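Local atomic coordinates of 6-phospho-beta-glucosidase BglT (Thermotoga maritima, PDB entry 1UP7), a protein that hydrolyses cellobiose 6'-phosphate to glucose 6-phosphate and glucose, using NAD(+) and a manganese ion as cofactors. Residues Leu195-Lys200 with Leu238-Tyr243; Lys188-Asn193 with Ser359-Val364; Lys52-Asp57 with Ala281-Glu286. All blocks are in the same frame, centred on the assembly; numbering follows the deposited sequence.

Interaction 1: residues Leu195-Lys200 with Leu238-Tyr243. With G6P (6-O-phosphono-alpha-D-glucopyranose), chain J.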
# COMPACT_ATOMS: atom_id res chain seq x y z
N LEU A 195 -12.29 -12.47 17.50
CA LEU A 195 -12.13 -12.97 16.14
C LEU A 195 -10.64 -13.00 15.85
O LEU A 195 -10.14 -12.33 14.94
CB LEU A 195 -12.88 -12.06 15.19
CG LEU A 195 -13.23 -12.64 13.82
CD1 LEU A 195 -14.51 -13.43 13.86
CD2 LEU A 195 -13.30 -11.55 12.80
N SER A 196 -9.92 -13.74 16.67
CA SER A 196 -8.48 -13.69 16.69
C SER A 196 -7.90 -15.09 16.54
O SER A 196 -8.61 -16.09 16.77
CB SER A 196 -8.00 -13.04 18.00
OG SER A 196 -8.39 -13.82 19.13
N PHE A 197 -6.63 -15.12 16.16
CA PHE A 197 -5.97 -16.33 15.70
C PHE A 197 -4.55 -16.33 16.25
O PHE A 197 -3.90 -15.29 16.30
CB PHE A 197 -6.00 -16.39 14.17
CG PHE A 197 -7.39 -16.28 13.59
CD1 PHE A 197 -7.98 -15.02 13.39
CD2 PHE A 197 -8.12 -17.43 13.30
CE1 PHE A 197 -9.26 -14.90 12.90
CE2 PHE A 197 -9.39 -17.33 12.78
CZ PHE A 197 -9.98 -16.07 12.58
N ILE A 198 -4.08 -17.49 16.67
CA ILE A 198 -2.69 -17.62 17.07
C ILE A 198 -2.02 -18.56 16.09
O ILE A 198 -2.49 -19.69 15.86
CB ILE A 198 -2.57 -18.14 18.55
CG1 ILE A 198 -3.20 -17.13 19.51
CG2 ILE A 198 -1.10 -18.42 18.95
CD1 ILE A 198 -3.43 -17.66 20.93
N GLU A 199 -0.92 -18.08 15.53
CA GLU A 199 -0.20 -18.81 14.50
C GLU A 199 1.05 -19.45 15.08
O GLU A 199 1.43 -20.55 14.65
CB GLU A 199 0.14 -17.85 13.35
CG GLU A 199 0.50 -18.50 12.03
CD GLU A 199 0.40 -17.53 10.86
OE1 GLU A 199 -0.28 -16.49 10.96
OE2 GLU A 199 0.99 -17.81 9.82
N LYS A 200 1.69 -18.77 16.02
CA LYS A 200 2.94 -19.24 16.63
C LYS A 200 2.94 -19.01 18.13
O LYS A 200 2.40 -18.02 18.61
CB LYS A 200 4.19 -18.57 15.99
CG LYS A 200 4.23 -18.64 14.44
CD LYS A 200 5.44 -19.38 13.90
CE LYS A 200 5.07 -20.71 13.20
NZ LYS A 200 6.17 -21.78 13.49
N LEU A 238 -4.14 -23.08 12.97
CA LEU A 238 -4.25 -21.85 13.76
C LEU A 238 -4.99 -22.20 15.05
O LEU A 238 -5.93 -23.02 15.08
CB LEU A 238 -5.09 -20.76 13.04
CG LEU A 238 -4.66 -20.13 11.70
CD1 LEU A 238 -5.74 -19.17 11.15
CD2 LEU A 238 -3.33 -19.41 11.87
N ILE A 239 -4.56 -21.59 16.15
CA ILE A 239 -5.34 -21.71 17.36
C ILE A 239 -6.33 -20.56 17.31
O ILE A 239 -5.97 -19.42 17.12
CB ILE A 239 -4.49 -21.67 18.67
CG1 ILE A 239 -3.57 -22.87 18.77
CG2 ILE A 239 -5.40 -21.64 19.91
CD1 ILE A 239 -2.24 -22.55 19.31
N VAL A 240 -7.59 -20.89 17.47
CA VAL A 240 -8.67 -19.99 17.15
C VAL A 240 -9.37 -19.46 18.41
O VAL A 240 -9.56 -20.18 19.38
CB VAL A 240 -9.66 -20.68 16.17
CG1 VAL A 240 -10.70 -21.60 16.89
CG2 VAL A 240 -10.34 -19.67 15.36
N ASN A 241 -9.70 -18.19 18.43
CA ASN A 241 -10.57 -17.65 19.51
C ASN A 241 -11.85 -18.49 19.59
O ASN A 241 -12.45 -18.80 18.59
CB ASN A 241 -10.88 -16.18 19.22
CG ASN A 241 -11.58 -15.44 20.39
OD1 ASN A 241 -12.65 -15.84 20.88
ND2 ASN A 241 -11.00 -14.31 20.81
N PRO A 242 -12.27 -18.87 20.79
CA PRO A 242 -13.45 -19.75 20.97
C PRO A 242 -14.72 -19.15 20.36
O PRO A 242 -15.62 -19.88 19.97
CB PRO A 242 -13.62 -19.87 22.50
CG PRO A 242 -12.30 -19.40 23.10
CD PRO A 242 -11.65 -18.47 22.08
N TYR A 243 -14.74 -17.83 20.22
CA TYR A 243 -15.86 -17.14 19.58
C TYR A 243 -16.03 -17.48 18.11
O TYR A 243 -17.09 -17.19 17.54
CB TYR A 243 -15.69 -15.64 19.70
CG TYR A 243 -16.15 -15.09 21.03
CD1 TYR A 243 -15.34 -15.19 22.18
CD2 TYR A 243 -17.40 -14.45 21.13
CE1 TYR A 243 -15.78 -14.67 23.41
CE2 TYR A 243 -17.86 -13.95 22.34
CZ TYR A 243 -17.05 -14.04 23.47
OH TYR A 243 -17.52 -13.54 24.66
C1 G6P J . -15.39 -13.72 27.83
C2 G6P J . -15.20 -12.58 26.79
C3 G6P J . -15.77 -11.28 27.34
C4 G6P J . -17.26 -11.50 27.58
C5 G6P J . -17.41 -12.59 28.66
C6 G6P J . -18.88 -12.89 28.91
O1 G6P J . -14.94 -15.01 27.39
O2 G6P J . -13.84 -12.36 26.43
O3 G6P J . -15.54 -10.16 26.48
O4 G6P J . -17.90 -10.27 27.91
O5 G6P J . -16.76 -13.83 28.27
O6 G6P J . -19.10 -13.27 30.26
P G6P J . -20.54 -13.06 30.95
O1P G6P J . -20.35 -13.39 32.42
O2P G6P J . -21.65 -13.95 30.42
O3P G6P J . -20.91 -11.61 30.78
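Phe197 and Ile198 pair with Val240 and Ile239 as neighbours in an antiparallel ladder, the strand 195-203 taking the short strand 239-240 along its edge in the C-terminal domain of this family 4 glycosidase. Ile198 and Ile239 form the hydrogen-bonded pair: Ile198 N reaches Ile239 O at 2.7 Å, and Ile239 N returns the bond to Ile198 O. The packing is tight on the two faces of the ladder. On one, the Phe197 ring meets two branches obliquely, CD2 lying 3.6 Å from Leu238 CD1 and CE2 3.6 Å from Val240 CG2. Val240 CG2 stands anti to its own backbone N, which sends that methyl alongside the ring. On the other face the two isoleucines meet at their CB atoms, and Phe170 of helix 166-177 packs on both. The looser end is at Glu199, partly exposed, where only the aliphatic CB and CG brush Leu238 CD2, CG at 3.9 Å; its carboxylate turns to Tyr190 OH.

At the other end the ladder runs into the active site. Asn241 N donates to Ser196 O, and Asn241 ND2 donates to Ser196 OG at 3.1 Å, the hydroxyl oxygen lying in the amide plane; that hydroxyl also bonds Tyr189 OH. The far side of the same amide closes an Asx turn: OD1 takes Tyr243 N on a lone pair at 3.0 Å. This turn leads into Tyr243, the catalytic proton acceptor, whose OH lies 3.3 Å from C2 of the bound glucose 6-phosphate, a carbon near the plane of the tyrosine ring.

Interaction 2: residues Lys188-Asn193 with Ser359-Val364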
# COMPACT_ATOMS: atom_id res chain seq x y z
N LYS A 188 2.63 -15.03 17.97
CA LYS A 188 2.11 -14.40 16.76
C LYS A 188 0.59 -14.51 16.85
O LYS A 188 0.01 -15.59 16.74
CB LYS A 188 2.66 -14.99 15.47
CG LYS A 188 2.13 -14.24 14.26
CD LYS A 188 2.73 -14.73 12.97
CE LYS A 188 1.92 -14.23 11.79
NZ LYS A 188 2.74 -14.40 10.53
N TYR A 189 -0.02 -13.35 17.06
CA TYR A 189 -1.41 -13.24 17.44
C TYR A 189 -2.03 -12.09 16.67
O TYR A 189 -1.52 -10.98 16.70
CB TYR A 189 -1.48 -12.89 18.94
CG TYR A 189 -2.88 -12.75 19.49
CD1 TYR A 189 -3.72 -11.71 19.09
CD2 TYR A 189 -3.37 -13.69 20.38
CE1 TYR A 189 -5.02 -11.59 19.57
CE2 TYR A 189 -4.64 -13.61 20.88
CZ TYR A 189 -5.47 -12.56 20.47
OH TYR A 189 -6.75 -12.51 20.99
N TYR A 190 -3.16 -12.32 16.02
CA TYR A 190 -3.81 -11.25 15.26
C TYR A 190 -5.25 -11.59 14.99
O TYR A 190 -5.67 -12.74 15.04
CB TYR A 190 -3.09 -10.98 13.92
CG TYR A 190 -2.91 -12.23 13.06
CD1 TYR A 190 -1.88 -13.15 13.31
CD2 TYR A 190 -3.77 -12.49 12.01
CE1 TYR A 190 -1.74 -14.29 12.51
CE2 TYR A 190 -3.63 -13.60 11.23
CZ TYR A 190 -2.62 -14.50 11.48
OH TYR A 190 -2.52 -15.62 10.69
N GLY A 191 -6.00 -10.56 14.67
CA GLY A 191 -7.39 -10.68 14.29
C GLY A 191 -8.13 -9.50 14.87
O GLY A 191 -7.58 -8.43 15.16
N LEU A 192 -9.42 -9.70 15.03
CA LEU A 192 -10.25 -8.71 15.65
C LEU A 192 -10.57 -9.26 17.04
O LEU A 192 -10.50 -10.45 17.29
CB LEU A 192 -11.52 -8.56 14.82
CG LEU A 192 -11.60 -7.45 13.76
CD1 LEU A 192 -10.28 -6.97 13.17
CD2 LEU A 192 -12.62 -7.79 12.70
N ASN A 193 -10.89 -8.36 17.94
CA ASN A 193 -11.48 -8.73 19.22
C ASN A 193 -12.61 -9.76 19.07
O ASN A 193 -13.54 -9.55 18.30
CB ASN A 193 -11.98 -7.44 19.88
CG ASN A 193 -12.47 -7.64 21.30
OD1 ASN A 193 -13.56 -7.20 21.64
ND2 ASN A 193 -11.67 -8.30 22.14
N SER A 359 -10.05 -14.05 5.76
CA SER A 359 -11.42 -14.16 5.27
C SER A 359 -12.38 -13.62 6.33
O SER A 359 -13.31 -12.87 6.00
CB SER A 359 -11.80 -15.58 4.90
OG SER A 359 -11.79 -16.45 6.03
N PHE A 360 -12.14 -13.98 7.60
CA PHE A 360 -12.99 -13.44 8.66
C PHE A 360 -12.69 -11.97 8.99
O PHE A 360 -13.61 -11.18 9.09
CB PHE A 360 -12.92 -14.27 9.94
CG PHE A 360 -13.39 -15.69 9.76
CD1 PHE A 360 -14.76 -15.99 9.73
CD2 PHE A 360 -12.47 -16.71 9.61
CE1 PHE A 360 -15.19 -17.30 9.55
CE2 PHE A 360 -12.89 -18.02 9.44
CZ PHE A 360 -14.25 -18.31 9.40
N ILE A 361 -11.42 -11.62 9.14
CA ILE A 361 -11.07 -10.28 9.56
C ILE A 361 -11.60 -9.21 8.59
O ILE A 361 -12.18 -8.20 9.03
CB ILE A 361 -9.54 -10.13 9.74
CG1 ILE A 361 -9.00 -11.10 10.83
CG2 ILE A 361 -9.18 -8.66 9.99
CD1 ILE A 361 -7.47 -11.20 10.85
N HIS A 362 -11.39 -9.42 7.28
CA HIS A 362 -11.84 -8.47 6.28
C HIS A 362 -13.38 -8.32 6.37
O HIS A 362 -13.90 -7.22 6.43
CB HIS A 362 -11.46 -8.95 4.86
CG HIS A 362 -10.06 -8.65 4.45
ND1 HIS A 362 -9.52 -7.38 4.47
CD2 HIS A 362 -9.09 -9.46 3.94
CE1 HIS A 362 -8.28 -7.42 4.01
NE2 HIS A 362 -8.00 -8.67 3.67
N ALA A 363 -14.11 -9.44 6.36
CA ALA A 363 -15.57 -9.37 6.30
C ALA A 363 -16.15 -8.64 7.52
O ALA A 363 -17.03 -7.77 7.42
CB ALA A 363 -16.22 -10.82 6.18
N VAL A 364 -15.64 -8.98 8.70
CA VAL A 364 -16.14 -8.33 9.89
C VAL A 364 -15.68 -6.87 9.97
O VAL A 364 -16.44 -6.01 10.42
CB VAL A 364 -15.77 -9.14 11.13
CG1 VAL A 364 -16.13 -8.38 12.40
CG2 VAL A 364 -16.50 -10.51 11.06
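Gly191 sits where the chain turns a corner after strand 185-190, its CA 6.0 Å from that of Ile361 on helix 355-376, with a positive phi (142°) where a CB would collide with the carbonyl O of Tyr190. With no side chain there, the helix can send Ile361 straight at the backbone: its CD1 comes to 3.5 Å of Gly191 CA. The same methyl touches the Tyr190 ring at its edge, near the ring plane, 4.1 Å from CD2, the two side chains crossing at about a right angle. The Tyr190 hydroxyl also bonds the backbone N of Asp354.

Leu192, past the corner, points at the helix and straddles one turn of it. Its CD1 lies 3.8 Å from Ile361 CG2, the branch anti to the backbone N. Its CD2 slips past Val364 in the opposite direction, 3.6 Å from CG1, and also packs on the carbonyl O of Ile361. The side chains meet by apolar packing alone, with no hydrogen bond across, and all five residues that touch are buried. Leu334 of strand 333-341 completes the cluster by packing on both Leu192 and Ile361, while His362 stacks on His362 of a second subunit. Helix 355-376 thus packs on the corner where strand 185-190 ends, in the C-terminal domain of a family 4 glycosidase, just ahead of the manganese-binding His194.

Interaction 3: residues Lys52-Asp57 with Ala281-Glu286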
# COMPACT_ATOMS: atom_id res chain seq x y z
N LYS A 52 -13.44 -0.18 49.41
CA LYS A 52 -12.76 0.54 50.49
C LYS A 52 -12.24 -0.42 51.55
O LYS A 52 -11.17 -0.20 52.13
CB LYS A 52 -13.68 1.56 51.16
CG LYS A 52 -13.90 2.85 50.37
CD LYS A 52 -14.54 3.91 51.24
CE LYS A 52 -14.85 5.18 50.42
NZ LYS A 52 -16.28 5.34 49.96
N ARG A 53 -13.01 -1.46 51.82
CA ARG A 53 -12.62 -2.49 52.79
C ARG A 53 -11.38 -3.26 52.28
O ARG A 53 -10.51 -3.61 53.06
CB ARG A 53 -13.77 -3.45 53.02
CG ARG A 53 -14.33 -3.52 54.42
CD ARG A 53 -15.85 -3.57 54.54
NE ARG A 53 -16.48 -4.67 53.80
CZ ARG A 53 -17.59 -4.55 53.04
NH1 ARG A 53 -18.20 -3.39 52.90
NH2 ARG A 53 -18.09 -5.60 52.41
N LEU A 54 -11.29 -3.51 50.97
CA LEU A 54 -10.14 -4.20 50.39
C LEU A 54 -8.90 -3.33 50.24
O LEU A 54 -7.78 -3.83 50.33
CB LEU A 54 -10.44 -4.82 49.00
CG LEU A 54 -11.57 -5.84 48.83
CD1 LEU A 54 -12.10 -5.78 47.43
CD2 LEU A 54 -11.15 -7.26 49.23
N VAL A 55 -9.11 -2.04 49.99
CA VAL A 55 -8.01 -1.12 49.73
C VAL A 55 -7.22 -0.79 50.99
O VAL A 55 -6.03 -0.55 50.91
CB VAL A 55 -8.48 0.14 48.99
CG1 VAL A 55 -7.40 1.19 48.96
CG2 VAL A 55 -8.92 -0.25 47.60
N LYS A 56 -7.86 -0.87 52.14
CA LYS A 56 -7.14 -0.74 53.41
C LYS A 56 -6.29 0.54 53.43
O LYS A 56 -5.19 0.54 53.99
CB LYS A 56 -6.28 -1.98 53.65
CG LYS A 56 -7.02 -3.13 54.28
CD LYS A 56 -6.19 -4.42 54.26
CE LYS A 56 -6.97 -5.60 53.69
NZ LYS A 56 -6.96 -6.78 54.61
N ASP A 57 -6.80 1.59 52.79
CA ASP A 57 -6.19 2.93 52.74
C ASP A 57 -4.89 3.03 51.95
O ASP A 57 -4.10 3.94 52.15
CB ASP A 57 -6.04 3.55 54.15
CG ASP A 57 -6.21 5.06 54.14
OD1 ASP A 57 -7.14 5.57 53.47
OD2 ASP A 57 -5.44 5.84 54.77
N ALA A 281 -18.92 -8.90 52.51
CA ALA A 281 -17.67 -9.60 52.18
C ALA A 281 -16.41 -8.88 52.69
O ALA A 281 -16.31 -7.64 52.60
CB ALA A 281 -17.59 -9.84 50.68
N VAL A 282 -15.46 -9.66 53.21
CA VAL A 282 -14.14 -9.14 53.57
C VAL A 282 -13.10 -9.49 52.50
O VAL A 282 -12.03 -8.86 52.40
CB VAL A 282 -13.64 -9.63 54.98
CG1 VAL A 282 -14.39 -8.92 56.10
CG2 VAL A 282 -13.77 -11.16 55.14
N GLU A 283 -13.43 -10.48 51.68
CA GLU A 283 -12.53 -10.96 50.63
C GLU A 283 -13.38 -11.21 49.39
O GLU A 283 -14.58 -11.42 49.51
CB GLU A 283 -11.82 -12.24 51.13
CG GLU A 283 -10.32 -12.34 50.78
CD GLU A 283 -9.43 -11.37 51.56
OE1 GLU A 283 -9.19 -11.61 52.78
OE2 GLU A 283 -8.96 -10.37 50.94
N ILE A 284 -12.77 -11.16 48.20
CA ILE A 284 -13.49 -11.39 46.95
C ILE A 284 -14.09 -12.81 46.93
O ILE A 284 -13.37 -13.79 47.14
CB ILE A 284 -12.56 -11.14 45.74
CG1 ILE A 284 -12.01 -9.71 45.81
CG2 ILE A 284 -13.31 -11.37 44.41
CD1 ILE A 284 -11.00 -9.36 44.76
N PRO A 285 -15.41 -12.93 46.71
CA PRO A 285 -16.06 -14.24 46.75
C PRO A 285 -15.68 -15.07 45.53
O PRO A 285 -15.51 -14.54 44.41
CB PRO A 285 -17.56 -13.90 46.69
CG PRO A 285 -17.66 -12.39 46.77
CD PRO A 285 -16.35 -11.85 46.33
N GLU A 286 -15.58 -16.39 45.72
CA GLU A 286 -15.23 -17.30 44.62
C GLU A 286 -16.27 -17.24 43.49
O GLU A 286 -15.91 -17.44 42.33
CB GLU A 286 -15.02 -18.74 45.13
CG GLU A 286 -14.34 -19.67 44.11
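Arg53 and Leu54, near the C-terminal end of helix 41-55 in the NAD-binding Rossmann-type domain, meet the loop 281-286 that lies between helices 263-278 and 296-308 of the C-terminal part. The contact is at the surface, with no buried residue among those that touch.

The polar share falls to one side chain and one carbonyl. Arg53, its chain bent at chi2 and chi3, presents an edge of its guanidinium to Ala281 O. NH2 makes the stronger bond, 2.7 Å to that oxygen, which lies only 9° out of the guanidinium plane; NE adds a weak, bent one at 3.2 Å (N-H...O 133°). The same NH2 also bonds the carbonyl of Tyr278, so the arginine bridges two carbonyls at and beyond the end of helix 263-278. A leucine in place of Arg53 would probably leave the Ala281 and Tyr278 carbonyls without this donor and let the loop shift away from the helix.

The apolar share belongs to Leu54. Its CG stands anti to the carbonyl carbon (chi1 -58°), which swings CG and its methyls round toward the loop, CD2 coming closer than CD1. Leu54 CD2 rests 3.7 Å from Val282 O. CD1 lies a loose 4.3 Å from Ile284 CG1, and Ile284 in turn packs on Glu17 and Lys20 of helix 15-25.

Charge plays a distant part. Glu283 bends at chi2 across Leu54, yet its OE2 stays 5.5 Å from the oppositely charged Lys56 NZ, too far for a salt bridge.

In the fold
Going from the N terminus, the first contact segment met is 52-57, at the end of helix 41-55; it waits until 281-286 to close interaction 3 across 223 residues, tying the NAD-binding domain to the C-terminal part. Within that span, strand 195-203 follows strand 185-190 and meets 238-243 to close the short loop of interaction 1. Interaction 2, joining the end of strand 185-190 to helix 355-376, starts at 188-193 but finishes only at 359-364, beyond interaction 3's second segment, so those two cross, while interaction 1 falls inside both. Interactions 1 and 2 share a sheet, with centres 9 Å apart. Interaction 3 lies across the chain's centre from interaction 2, their centres about 39 Å apart.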